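Local coordinates for protein L-amino acid deaminase (PDB 5HXW) that probably deaminates L-amino acids oxidatively with a bound FAD cofactor, as a membrane-associated flavoprotein oxidoreductase, at residues Ala38-Val43 with Leu61-Val66; Asp90-Leu95 with Glu400-Ser405; Val235-Gly240 with Leu413-Ala418. One frame throughout, in Å; residues are numbered along the deposited sequence.

Contact 1 (Ala38-Val43 with Leu61-Val66); sequences ADVVVV and LSVVIV. With FAD (flavin-adenine dinucleotide), chain G.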
loop_
_atom_site.group_PDB
_atom_site.type_symbol
_atom_site.label_atom_id
_atom_site.label_comp_id
_atom_site.label_asym_id
_atom_site.label_seq_id
_atom_site.Cartn_x
_atom_site.Cartn_y
_atom_site.Cartn_z
ATOM N N ALA A 38 -1.212 24.933 12.060
ATOM C CA ALA A 38 -2.049 24.101 11.182
ATOM C C ALA A 38 -3.170 23.453 11.991
ATOM O O ALA A 38 -2.980 23.139 13.170
ATOM C CB ALA A 38 -1.215 23.036 10.488
ATOM N N ASP A 39 -4.328 23.261 11.359
ATOM C CA ASP A 39 -5.474 22.595 11.996
ATOM C C ASP A 39 -5.175 21.119 12.272
ATOM O O ASP A 39 -5.513 20.598 13.339
ATOM C CB ASP A 39 -6.736 22.727 11.133
ATOM C CG ASP A 39 -7.172 24.173 10.923
ATOM O OD1 ASP A 39 -6.400 25.112 11.224
ATOM O OD2 ASP A 39 -8.308 24.370 10.442
ATOM N N VAL A 40 -4.539 20.469 11.297
ATOM C CA VAL A 40 -4.108 19.070 11.394
ATOM C C VAL A 40 -2.830 18.855 10.567
ATOM O O VAL A 40 -2.703 19.363 9.448
ATOM C CB VAL A 40 -5.262 18.070 11.046
ATOM C CG1 VAL A 40 -5.836 18.312 9.659
ATOM C CG2 VAL A 40 -4.842 16.613 11.217
ATOM N N VAL A 41 -1.879 18.128 11.149
ATOM C CA VAL A 41 -0.611 17.811 10.491
ATOM C C VAL A 41 -0.563 16.320 10.153
ATOM O O VAL A 41 -0.765 15.470 11.026
ATOM C CB VAL A 41 0.609 18.255 11.342
ATOM C CG1 VAL A 41 1.918 17.704 10.783
ATOM C CG2 VAL A 41 0.680 19.774 11.419
ATOM N N VAL A 42 -0.312 16.023 8.880
ATOM C CA VAL A 42 -0.149 14.653 8.404
ATOM C C VAL A 42 1.339 14.346 8.219
ATOM O O VAL A 42 2.053 15.083 7.531
ATOM C CB VAL A 42 -0.927 14.399 7.087
ATOM C CG1 VAL A 42 -0.685 12.986 6.574
ATOM C CG2 VAL A 42 -2.420 14.629 7.280
ATOM N N VAL A 43 1.793 13.262 8.846
ATOM C CA VAL A 43 3.176 12.794 8.721
ATOM C C VAL A 43 3.249 11.764 7.586
ATOM O O VAL A 43 2.822 10.619 7.750
ATOM C CB VAL A 43 3.715 12.205 10.052
ATOM C CG1 VAL A 43 5.185 11.825 9.924
ATOM C CG2 VAL A 43 3.531 13.190 11.200
ATOM N N LEU A 61 -11.373 21.211 7.230
ATOM C CA LEU A 61 -10.101 21.440 7.925
ATOM C C LEU A 61 -8.975 21.818 6.965
ATOM O O LEU A 61 -8.965 21.402 5.806
ATOM C CB LEU A 61 -9.702 20.223 8.769
ATOM C CG LEU A 61 -10.506 19.941 10.045
ATOM C CD1 LEU A 61 -10.436 18.466 10.395
ATOM C CD2 LEU A 61 -10.039 20.786 11.222
ATOM N N SER A 62 -8.038 22.620 7.465
ATOM C CA SER A 62 -6.879 23.048 6.694
ATOM C C SER A 62 -5.697 22.173 7.092
ATOM O O SER A 62 -5.266 22.180 8.249
ATOM C CB SER A 62 -6.588 24.528 6.944
ATOM O OG SER A 62 -7.754 25.311 6.749
ATOM N N VAL A 63 -5.190 21.404 6.133
ATOM C CA VAL A 63 -4.196 20.369 6.435
ATOM C C VAL A 63 -2.790 20.708 5.914
ATOM O O VAL A 63 -2.630 21.379 4.887
ATOM C CB VAL A 63 -4.650 18.949 5.982
ATOM C CG1 VAL A 63 -6.153 18.761 6.139
ATOM C CG2 VAL A 63 -4.274 18.683 4.542
ATOM N N VAL A 64 -1.786 20.250 6.657
ATOM C CA VAL A 64 -0.384 20.344 6.258
ATOM C C VAL A 64 0.207 18.937 6.315
ATOM O O VAL A 64 0.116 18.262 7.343
ATOM C CB VAL A 64 0.420 21.332 7.150
ATOM C CG1 VAL A 64 1.921 21.221 6.901
ATOM C CG2 VAL A 64 -0.030 22.767 6.918
ATOM N N ILE A 65 0.777 18.499 5.194
ATOM C CA ILE A 65 1.537 17.252 5.133
ATOM C C ILE A 65 3.028 17.578 5.204
ATOM O O ILE A 65 3.520 18.423 4.447
ATOM C CB ILE A 65 1.235 16.424 3.856
ATOM C CG1 ILE A 65 -0.262 16.094 3.748
ATOM C CG2 ILE A 65 2.069 15.146 3.832
ATOM C CD1 ILE A 65 -0.668 15.398 2.461
ATOM N N VAL A 66 3.727 16.927 6.132
ATOM C CA VAL A 66 5.193 16.947 6.156
ATOM C C VAL A 66 5.737 15.630 5.603
ATOM O O VAL A 66 5.217 14.551 5.911
ATOM C CB VAL A 66 5.797 17.293 7.550
ATOM C CG1 VAL A 66 5.532 18.754 7.901
ATOM C CG2 VAL A 66 5.287 16.367 8.653
HETATM P PA FAD G . 4.122 5.183 1.855
HETATM O O1A FAD G . 5.497 4.581 2.001
HETATM O O2A FAD G . 3.522 5.276 0.485
HETATM O O5B FAD G . 4.136 6.653 2.495
HETATM C C5B FAD G . 4.797 6.914 3.725
HETATM C C4B FAD G . 5.565 8.211 3.573
HETATM O O4B FAD G . 5.814 8.781 4.855
HETATM C C3B FAD G . 6.918 7.988 2.917
HETATM O O3B FAD G . 6.952 8.792 1.734
HETATM C C2B FAD G . 7.932 8.451 3.952
HETATM O O2B FAD G . 9.028 9.157 3.369
HETATM C C1B FAD G . 7.114 9.364 4.844
HETATM N N9A FAD G . 7.609 9.479 6.236
HETATM C C8A FAD G . 7.872 8.463 7.082
HETATM N N7A FAD G . 8.292 8.921 8.284
HETATM C C5A FAD G . 8.302 10.264 8.214
HETATM C C6A FAD G . 8.642 11.375 9.133
HETATM N N6A FAD G . 9.060 11.106 10.388
HETATM N N1A FAD G . 8.510 12.648 8.679
HETATM C C2A FAD G . 8.082 12.918 7.426
HETATM N N3A FAD G . 7.758 11.955 6.535
HETATM C C4A FAD G . 7.842 10.634 6.864
HETATM N N1 FAD G . -1.189 -2.172 -2.816
HETATM C C2 FAD G . -2.254 -2.470 -3.601
HETATM O O2 FAD G . -3.366 -2.005 -3.278
HETATM N N3 FAD G . -2.145 -3.250 -4.696
HETATM C C4 FAD G . -0.970 -3.782 -5.091
HETATM O O4 FAD G . -0.906 -4.498 -6.119
HETATM C C4X FAD G . 0.250 -3.494 -4.281
HETATM N N5 FAD G . 1.475 -3.983 -4.597
HETATM C C5X FAD G . 2.570 -3.714 -3.832
HETATM C C6 FAD G . 3.824 -4.229 -4.180
HETATM C C7 FAD G . 4.953 -3.942 -3.408
HETATM C C7M FAD G . 6.289 -4.515 -3.813
HETATM C C8 FAD G . 4.811 -3.075 -2.197
HETATM C C8M FAD G . 5.966 -2.707 -1.307
HETATM C C9 FAD G . 3.568 -2.567 -1.855
HETATM C C9A FAD G . 2.439 -2.848 -2.620
HETATM N N10 FAD G . 1.171 -2.312 -2.274
HETATM C C10 FAD G . 0.057 -2.633 -3.085
HETATM C "C1'" FAD G . 1.009 -1.494 -1.065
HETATM C "C2'" FAD G . 1.006 0.012 -1.187
HETATM O "O2'" FAD G . 2.177 0.439 -1.885
HETATM C "C3'" FAD G . 1.055 0.564 0.237
HETATM O "O3'" FAD G . 0.208 -0.188 1.135
HETATM C "C4'" FAD G . 0.701 2.047 0.293
HETATM O "O4'" FAD G . 1.574 2.821 -0.553
HETATM C "C5'" FAD G . 0.825 2.528 1.728
HETATM O "O5'" FAD G . 0.830 3.945 1.722
HETATM P P FAD G . 1.522 4.763 2.907
HETATM O O1P FAD G . 1.268 6.213 2.605
HETATM O O2P FAD G . 1.048 4.197 4.218
HETATM O O3P FAD G . 3.088 4.397 2.800
#
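Val-42 bonds to the partner strand through both its N and its O. Its N reaches Val-64 O at 2.7 Å. Its O takes the N-H of Val-66 at 2.9 Å. Two residues earlier, Val-40 O accepts Val-64 N at 3.1 Å with an N-H...O angle of 166°. These three bonds define a parallel ladder between strands 40-43 and 63-66. The carbonyls of Val-40, Val-42 and Val-64 also receive CA-H...O contacts from Val-63, Ile-65 and Val-41.

The ladder frays at its start. Asp-39 N to Ser-62 O is a weak bond, and so is Ser-62 N to Asp-39 OD2 at 3.5 Å. CD2 of Leu-61 lies against the CB of Asp-39, so the aliphatic base of this acid is partly covered.

On the face that carries Val-40, Val-42, Val-63 and Ile-65, Val-40 and Val-63 lie side by side. With chi1 at 57°, Val-40 places CG1 between its own N and carbonyl carbon, 3.6 Å from Val-63 CG1. Further along, Ile-65 CG1 rests on Val-42 CB at 3.8 Å. On the other face, Ala-38 CB meets Val-64 CG2.

The C-terminal ends of both strands meet the FAD adenine. Val-43 CG1 comes within 3.6 Å of FAD C6A, and Val-66 O is close to C2A.

Helix 47-58 links the two strands in a right-handed beta-alpha-beta crossover, as in the Rossmann-type FAD-binding fold. Its Ala-53 and Leu-56 cover the Val-40 and Val-63 face. Ile-230 of strand 228-231 packs on Val-41 and Val-66 on the other face. The backbones of Val-41 and Val-43 bond to strand 235-237 and its flanking residues, while Val-64 and Ile-65 pack on strand 203-205.

Contact 2 (Asp90-Leu95 with Glu400-Ser405); sequences DETFLL and ENPIIS. With 16A (cetyl-trimethyl-ammonium), chain J.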
loop_
_atom_site.group_PDB
_atom_site.type_symbol
_atom_site.label_atom_id
_atom_site.label_comp_id
_atom_site.label_asym_id
_atom_site.label_seq_id
_atom_site.Cartn_x
_atom_site.Cartn_y
_atom_site.Cartn_z
ATOM N N ASP A 90 -13.027 -11.359 5.994
ATOM C CA ASP A 90 -14.155 -10.518 6.426
ATOM C C ASP A 90 -13.717 -9.169 7.013
ATOM O O ASP A 90 -14.444 -8.177 6.903
ATOM C CB ASP A 90 -15.031 -11.283 7.430
ATOM C CG ASP A 90 -16.386 -10.615 7.672
ATOM O OD1 ASP A 90 -17.099 -10.295 6.693
ATOM O OD2 ASP A 90 -16.746 -10.425 8.854
ATOM N N GLU A 91 -12.527 -9.151 7.616
ATOM C CA GLU A 91 -11.941 -7.949 8.216
ATOM C C GLU A 91 -11.658 -6.843 7.193
ATOM O O GLU A 91 -11.901 -5.665 7.472
ATOM C CB GLU A 91 -10.651 -8.294 8.979
ATOM C CG GLU A 91 -10.839 -9.087 10.269
ATOM C CD GLU A 91 -10.998 -10.583 10.052
ATOM O OE1 GLU A 91 -10.191 -11.182 9.305
ATOM O OE2 GLU A 91 -11.931 -11.165 10.643
ATOM N N THR A 92 -11.160 -7.228 6.015
ATOM C CA THR A 92 -10.705 -6.262 5.002
ATOM C C THR A 92 -11.549 -6.196 3.723
ATOM O O THR A 92 -11.359 -5.280 2.916
ATOM C CB THR A 92 -9.225 -6.484 4.606
ATOM O OG1 THR A 92 -9.006 -7.865 4.293
ATOM C CG2 THR A 92 -8.293 -6.062 5.727
ATOM N N PHE A 93 -12.469 -7.148 3.538
ATOM C CA PHE A 93 -13.256 -7.231 2.300
ATOM C C PHE A 93 -13.946 -5.916 1.934
ATOM O O PHE A 93 -13.715 -5.389 0.848
ATOM C CB PHE A 93 -14.271 -8.387 2.316
ATOM C CG PHE A 93 -15.157 -8.424 1.093
ATOM C CD1 PHE A 93 -14.706 -9.007 -0.096
ATOM C CD2 PHE A 93 -16.432 -7.848 1.116
ATOM C CE1 PHE A 93 -15.513 -9.023 -1.231
ATOM C CE2 PHE A 93 -17.240 -7.862 -0.017
ATOM C CZ PHE A 93 -16.780 -8.447 -1.191
ATOM N N LEU A 94 -14.777 -5.398 2.840
ATOM C CA LEU A 94 -15.546 -4.170 2.594
ATOM C C LEU A 94 -14.664 -2.933 2.396
ATOM O O LEU A 94 -15.033 -2.013 1.666
ATOM C CB LEU A 94 -16.590 -3.939 3.695
ATOM C CG LEU A 94 -17.843 -4.832 3.711
ATOM C CD1 LEU A 94 -18.560 -4.742 5.051
ATOM C CD2 LEU A 94 -18.806 -4.505 2.574
ATOM N N LEU A 95 -13.495 -2.935 3.035
ATOM C CA LEU A 95 -12.459 -1.924 2.816
ATOM C C LEU A 95 -11.937 -1.951 1.368
ATOM O O LEU A 95 -11.646 -0.901 0.790
ATOM C CB LEU A 95 -11.323 -2.129 3.827
ATOM C CG LEU A 95 -10.238 -1.091 4.125
ATOM C CD1 LEU A 95 -10.793 0.169 4.768
ATOM C CD2 LEU A 95 -9.210 -1.727 5.045
ATOM N N GLU A 400 -1.689 -9.557 9.316
ATOM C CA GLU A 400 -1.651 -9.075 7.921
ATOM C C GLU A 400 -2.712 -8.002 7.584
ATOM O O GLU A 400 -2.923 -7.665 6.415
ATOM C CB GLU A 400 -1.696 -10.260 6.936
ATOM C CG GLU A 400 -0.816 -10.108 5.703
ATOM C CD GLU A 400 -0.923 -11.286 4.747
ATOM O OE1 GLU A 400 -1.033 -12.446 5.215
ATOM O OE2 GLU A 400 -0.887 -11.048 3.520
ATOM N N ASN A 401 -3.353 -7.459 8.618
ATOM C CA ASN A 401 -4.391 -6.438 8.475
ATOM C C ASN A 401 -3.894 -5.036 8.854
ATOM O O ASN A 401 -2.964 -4.920 9.657
ATOM C CB ASN A 401 -5.623 -6.824 9.303
ATOM C CG ASN A 401 -6.358 -8.029 8.737
ATOM O OD1 ASN A 401 -6.139 -8.436 7.594
ATOM N ND2 ASN A 401 -7.242 -8.605 9.542
ATOM N N PRO A 402 -4.504 -3.970 8.278
ATOM C CA PRO A 402 -4.037 -2.596 8.537
ATOM C C PRO A 402 -4.160 -2.135 9.992
ATOM O O PRO A 402 -4.944 -2.700 10.768
ATOM C CB PRO A 402 -4.947 -1.737 7.644
ATOM C CG PRO A 402 -5.443 -2.664 6.593
ATOM C CD PRO A 402 -5.605 -3.978 7.292
ATOM N N ILE A 403 -3.366 -1.126 10.348
ATOM C CA ILE A 403 -3.542 -0.404 11.603
ATOM C C ILE A 403 -4.135 0.973 11.272
ATOM O O ILE A 403 -3.436 1.878 10.801
ATOM C CB ILE A 403 -2.242 -0.338 12.455
ATOM C CG1 ILE A 403 -1.778 -1.757 12.834
ATOM C CG2 ILE A 403 -2.456 0.509 13.714
ATOM C CD1 ILE A 403 -0.342 -1.869 13.315
ATOM N N ILE A 404 -5.447 1.086 11.470
ATOM C CA ILE A 404 -6.182 2.345 11.319
ATOM C C ILE A 404 -6.863 2.589 12.666
ATOM O O ILE A 404 -7.919 2.012 12.956
ATOM C CB ILE A 404 -7.211 2.308 10.151
ATOM C CG1 ILE A 404 -6.561 1.810 8.849
ATOM C CG2 ILE A 404 -7.832 3.687 9.944
ATOM C CD1 ILE A 404 -7.520 1.144 7.881
ATOM N N SER A 405 -6.239 3.429 13.492
ATOM C CA SER A 405 -6.572 3.468 14.919
ATOM C C SER A 405 -6.352 4.805 15.630
ATOM O O SER A 405 -5.504 5.612 15.230
ATOM C CB SER A 405 -5.792 2.368 15.653
ATOM O OG SER A 405 -6.278 2.187 16.967
HETATM C C1 16A J . 10.481 -15.833 12.893
HETATM C C2 16A J . 10.380 -14.455 12.277
HETATM C C3 16A J . 9.158 -14.353 11.372
HETATM C C4 16A J . 9.157 -13.033 10.611
HETATM C C5 16A J . 8.313 -13.127 9.347
HETATM C C6 16A J . 7.668 -11.785 9.032
HETATM C C7 16A J . 6.639 -11.917 7.917
HETATM C C8 16A J . 6.563 -10.635 7.099
HETATM C C9 16A J . 5.140 -10.392 6.615
HETATM C C10 16A J . 5.049 -10.494 5.096
HETATM C C11 16A J . 3.753 -11.163 4.658
HETATM C C12 16A J . 2.765 -10.138 4.111
HETATM C C13 16A J . 2.409 -10.424 2.657
HETATM C C14 16A J . 1.717 -9.220 2.026
HETATM C C15 16A J . 2.215 -8.980 0.603
HETATM C C16 16A J . 1.094 -8.403 -0.274
HETATM N N1 16A J . 1.498 -7.505 -1.386
HETATM C C17 16A J . 0.292 -7.182 -2.157
HETATM C C18 16A J . 2.050 -6.229 -0.911
HETATM C C19 16A J . 2.450 -8.139 -2.315
#
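Pro-402, whose ring packs against Thr-92 and Leu-95, has its carbonyl O hydrogen-bonded to NH1 of Arg-453. NH2 of the same guanidinium makes a weak bond to the O of Asn-401, whose N is paired with Asp-399 OD1. These backbone polar groups thus have partners outside segment 90-95, and the side chains meet that segment by packing.

The amide of Asn-401 faces two neighbours. Its ND2 lies 3.5 Å from Glu-91 CB, and the two side chains run roughly perpendicular to each other. The amide and carboxylate planes are 36° apart. Its OD1 lies 3.7 Å from Thr-92 CG2. That methyl also touches Pro-402 CD at 3.7 Å, because it stands anti to the carbonyl carbon of Thr-92.

The contact joins the start of helix 93-104 and the residues before it to strand 403-406 and the loop leading into it. This antiparallel strand comes last in the six-stranded sheet of the Rossmann-type FAD-binding domain. Leu-95, in the first turn of the helix, and the proline ring lie alongside each other, pointing opposite ways, with CD2 at 4.2 Å from Pro-402 CG. The same CD2 is 4.4 Å from Ile-404 CD1. Glu-425 of helix 422-438 touches both Leu-95 and Pro-402. At the start of segment 400-405, Glu-400 OE2 lies 3.5 Å from C13 of the cetyl-trimethyl-ammonium tail.

Contact 3 (Val235-Gly240 with Leu413-Ala418); sequences VVVAGG and LVINTA. With FAD (flavin-adenine dinucleotide), chain G.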
loop_
_atom_site.group_PDB
_atom_site.type_symbol
_atom_site.label_atom_id
_atom_site.label_comp_id
_atom_site.label_asym_id
_atom_site.label_seq_id
_atom_site.Cartn_x
_atom_site.Cartn_y
_atom_site.Cartn_z
ATOM N N VAL A 235 -2.953 15.270 14.849
ATOM C CA VAL A 235 -1.881 14.637 14.067
ATOM C C VAL A 235 -2.371 13.333 13.427
ATOM O O VAL A 235 -3.060 12.535 14.071
ATOM C CB VAL A 235 -0.614 14.364 14.931
ATOM C CG1 VAL A 235 0.546 13.844 14.086
ATOM C CG2 VAL A 235 -0.172 15.616 15.679
ATOM N N VAL A 236 -2.015 13.143 12.154
ATOM C CA VAL A 236 -2.222 11.885 11.432
ATOM C C VAL A 236 -0.846 11.282 11.114
ATOM O O VAL A 236 -0.039 11.902 10.413
ATOM C CB VAL A 236 -3.038 12.081 10.123
ATOM C CG1 VAL A 236 -3.238 10.755 9.394
ATOM C CG2 VAL A 236 -4.386 12.731 10.402
ATOM N N VAL A 237 -0.586 10.084 11.642
ATOM C CA VAL A 237 0.659 9.357 11.362
ATOM C C VAL A 237 0.425 8.380 10.206
ATOM O O VAL A 237 -0.289 7.378 10.348
ATOM C CB VAL A 237 1.240 8.653 12.624
ATOM C CG1 VAL A 237 2.457 7.805 12.279
ATOM C CG2 VAL A 237 1.627 9.678 13.677
ATOM N N ALA A 238 1.022 8.705 9.061
ATOM C CA ALA A 238 0.939 7.882 7.854
ATOM C C ALA A 238 2.333 7.750 7.236
ATOM O O ALA A 238 2.559 8.100 6.075
ATOM C CB ALA A 238 -0.057 8.486 6.870
ATOM N N GLY A 239 3.271 7.256 8.040
ATOM C CA GLY A 239 4.680 7.203 7.662
ATOM C C GLY A 239 5.144 5.913 7.015
ATOM O O GLY A 239 6.352 5.672 6.920
ATOM N N GLY A 240 4.188 5.099 6.557
ATOM C CA GLY A 240 4.464 3.820 5.902
ATOM C C GLY A 240 5.220 2.857 6.797
ATOM O O GLY A 240 4.738 2.491 7.877
ATOM N N LEU A 413 -4.274 12.225 18.172
ATOM C CA LEU A 413 -3.349 11.488 17.309
ATOM C C LEU A 413 -4.019 10.230 16.766
ATOM O O LEU A 413 -4.531 9.407 17.531
ATOM C CB LEU A 413 -2.062 11.117 18.066
ATOM C CG LEU A 413 -0.753 10.787 17.325
ATOM C CD1 LEU A 413 0.393 10.769 18.322
ATOM C CD2 LEU A 413 -0.773 9.469 16.564
ATOM N N VAL A 414 -4.010 10.097 15.444
ATOM C CA VAL A 414 -4.464 8.876 14.771
ATOM C C VAL A 414 -3.374 8.332 13.855
ATOM O O VAL A 414 -2.530 9.086 13.362
ATOM C CB VAL A 414 -5.790 9.066 13.987
ATOM C CG1 VAL A 414 -6.972 9.147 14.946
ATOM C CG2 VAL A 414 -5.733 10.281 13.065
ATOM N N ILE A 415 -3.400 7.019 13.644
ATOM C CA ILE A 415 -2.404 6.336 12.823
ATOM C C ILE A 415 -3.066 5.557 11.677
ATOM O O ILE A 415 -4.006 4.792 11.892
ATOM C CB ILE A 415 -1.433 5.480 13.692
ATOM C CG1 ILE A 415 -0.315 4.867 12.837
ATOM C CG2 ILE A 415 -2.175 4.431 14.527
ATOM C CD1 ILE A 415 0.947 4.519 13.604
ATOM N N ASN A 416 -2.584 5.798 10.460
ATOM C CA ASN A 416 -3.051 5.112 9.255
ATOM C C ASN A 416 -1.853 4.507 8.522
ATOM O O ASN A 416 -1.145 5.208 7.786
ATOM C CB ASN A 416 -3.824 6.092 8.354
ATOM C CG ASN A 416 -4.510 5.413 7.172
ATOM O OD1 ASN A 416 -4.590 4.182 7.081
ATOM N ND2 ASN A 416 -5.022 6.228 6.256
ATOM N N THR A 417 -1.631 3.207 8.730
ATOM C CA THR A 417 -0.405 2.548 8.265
ATOM C C THR A 417 -0.495 1.006 8.283
ATOM O O THR A 417 -1.579 0.445 8.492
ATOM C CB THR A 417 0.821 3.061 9.074
ATOM O OG1 THR A 417 2.022 2.919 8.304
ATOM C CG2 THR A 417 0.957 2.351 10.437
ATOM N N ALA A 418 0.651 0.354 8.038
ATOM C CA ALA A 418 0.849 -1.094 8.183
ATOM C C ALA A 418 -0.074 -1.935 7.298
ATOM O O ALA A 418 -0.837 -2.775 7.783
ATOM C CB ALA A 418 0.765 -1.519 9.653
HETATM P PA FAD G . 4.122 5.183 1.855
HETATM O O1A FAD G . 5.497 4.581 2.001
HETATM O O2A FAD G . 3.522 5.276 0.485
HETATM O O5B FAD G . 4.136 6.653 2.495
HETATM C C5B FAD G . 4.797 6.914 3.725
HETATM C C4B FAD G . 5.565 8.211 3.573
HETATM O O4B FAD G . 5.814 8.781 4.855
HETATM C C3B FAD G . 6.918 7.988 2.917
HETATM O O3B FAD G . 6.952 8.792 1.734
HETATM C C2B FAD G . 7.932 8.451 3.952
HETATM O O2B FAD G . 9.028 9.157 3.369
HETATM C C1B FAD G . 7.114 9.364 4.844
HETATM N N9A FAD G . 7.609 9.479 6.236
HETATM C C8A FAD G . 7.872 8.463 7.082
HETATM N N7A FAD G . 8.292 8.921 8.284
HETATM C C5A FAD G . 8.302 10.264 8.214
HETATM C C6A FAD G . 8.642 11.375 9.133
HETATM N N6A FAD G . 9.060 11.106 10.388
HETATM N N1A FAD G . 8.510 12.648 8.679
HETATM C C2A FAD G . 8.082 12.918 7.426
HETATM N N3A FAD G . 7.758 11.955 6.535
HETATM C C4A FAD G . 7.842 10.634 6.864
HETATM N N1 FAD G . -1.189 -2.172 -2.816
HETATM C C2 FAD G . -2.254 -2.470 -3.601
HETATM O O2 FAD G . -3.366 -2.005 -3.278
HETATM N N3 FAD G . -2.145 -3.250 -4.696
HETATM C C4 FAD G . -0.970 -3.782 -5.091
HETATM O O4 FAD G . -0.906 -4.498 -6.119
HETATM C C4X FAD G . 0.250 -3.494 -4.281
HETATM N N5 FAD G . 1.475 -3.983 -4.597
HETATM C C5X FAD G . 2.570 -3.714 -3.832
HETATM C C6 FAD G . 3.824 -4.229 -4.180
HETATM C C7 FAD G . 4.953 -3.942 -3.408
HETATM C C7M FAD G . 6.289 -4.515 -3.813
HETATM C C8 FAD G . 4.811 -3.075 -2.197
HETATM C C8M FAD G . 5.966 -2.707 -1.307
HETATM C C9 FAD G . 3.568 -2.567 -1.855
HETATM C C9A FAD G . 2.439 -2.848 -2.620
HETATM N N10 FAD G . 1.171 -2.312 -2.274
HETATM C C10 FAD G . 0.057 -2.633 -3.085
HETATM C "C1'" FAD G . 1.009 -1.494 -1.065
HETATM C "C2'" FAD G . 1.006 0.012 -1.187
HETATM O "O2'" FAD G . 2.177 0.439 -1.885
HETATM C "C3'" FAD G . 1.055 0.564 0.237
HETATM O "O3'" FAD G . 0.208 -0.188 1.135
HETATM C "C4'" FAD G . 0.701 2.047 0.293
HETATM O "O4'" FAD G . 1.574 2.821 -0.553
HETATM C "C5'" FAD G . 0.825 2.528 1.728
HETATM O "O5'" FAD G . 0.830 3.945 1.722
HETATM P P FAD G . 1.522 4.763 2.907
HETATM O O1P FAD G . 1.268 6.213 2.605
HETATM O O2P FAD G . 1.048 4.197 4.218
HETATM O O3P FAD G . 3.088 4.397 2.800
#
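Val-414 is tied to strand 235-237 on both sides of its own residue: its N bonds to Val-235 O at 3.0 Å, and its O accepts Val-237 N at 2.8 Å, with an N-H...O angle of 174°. Val-237 O in turn accepts Asn-416 N at 2.8 Å. Thr-417 OG1 is hydrogen-bonded to Ser-243 OG, and Asn-416 ND2 to Thr-52 OG1.

The two methyls of Val-237 divide the packing on one face. CG2 lies 3.8 Å from Leu-413 CD2. CG1, anti to the backbone N at chi1 175°, meets Ile-415 CD1 at 3.9 Å. Phe-246 and Met-247 of helix 243-248 pack on this face. On the other, Val-236 CG2 touches Val-414 CG2, next to helix 422-438.

Past the strand, the chain turns along the cofactor. Gly-239 O lies 3.2 Å from FAD C8A, and Gly-240 N is 3.4 Å from C5B. Gly-240 has a positive phi and no side chain beside the pyrophosphate. The pair belongs to the parallel part of the central sheet of a Rossmann-type FAD-binding domain, with the cofactor at the C-terminal ends of its parallel strands.

In the fold
From the N terminus, contact 1 closes first, around the short loop that holds helix 47-58. Contact 2 opens next at 90-95, and contact 3 opens at 235-240. Both then close late in the chain, contact 2 at 400-405 and contact 3 at 413-418, so their loops cross. The chain between 240 and 400 contributes much of the larger mixed sheet. All three contacts reach one six-stranded sheet. Strands 40-43 and 235-237 are neighbours, which joins contact 1 to contact 3. Strand 413-417 runs antiparallel to 403-406, which joins contact 3 to contact 2. Contacts 1 and 3 both touch FAD, and contact 2 ties the start of helix 93-104 to the 400-405 end of the sheet.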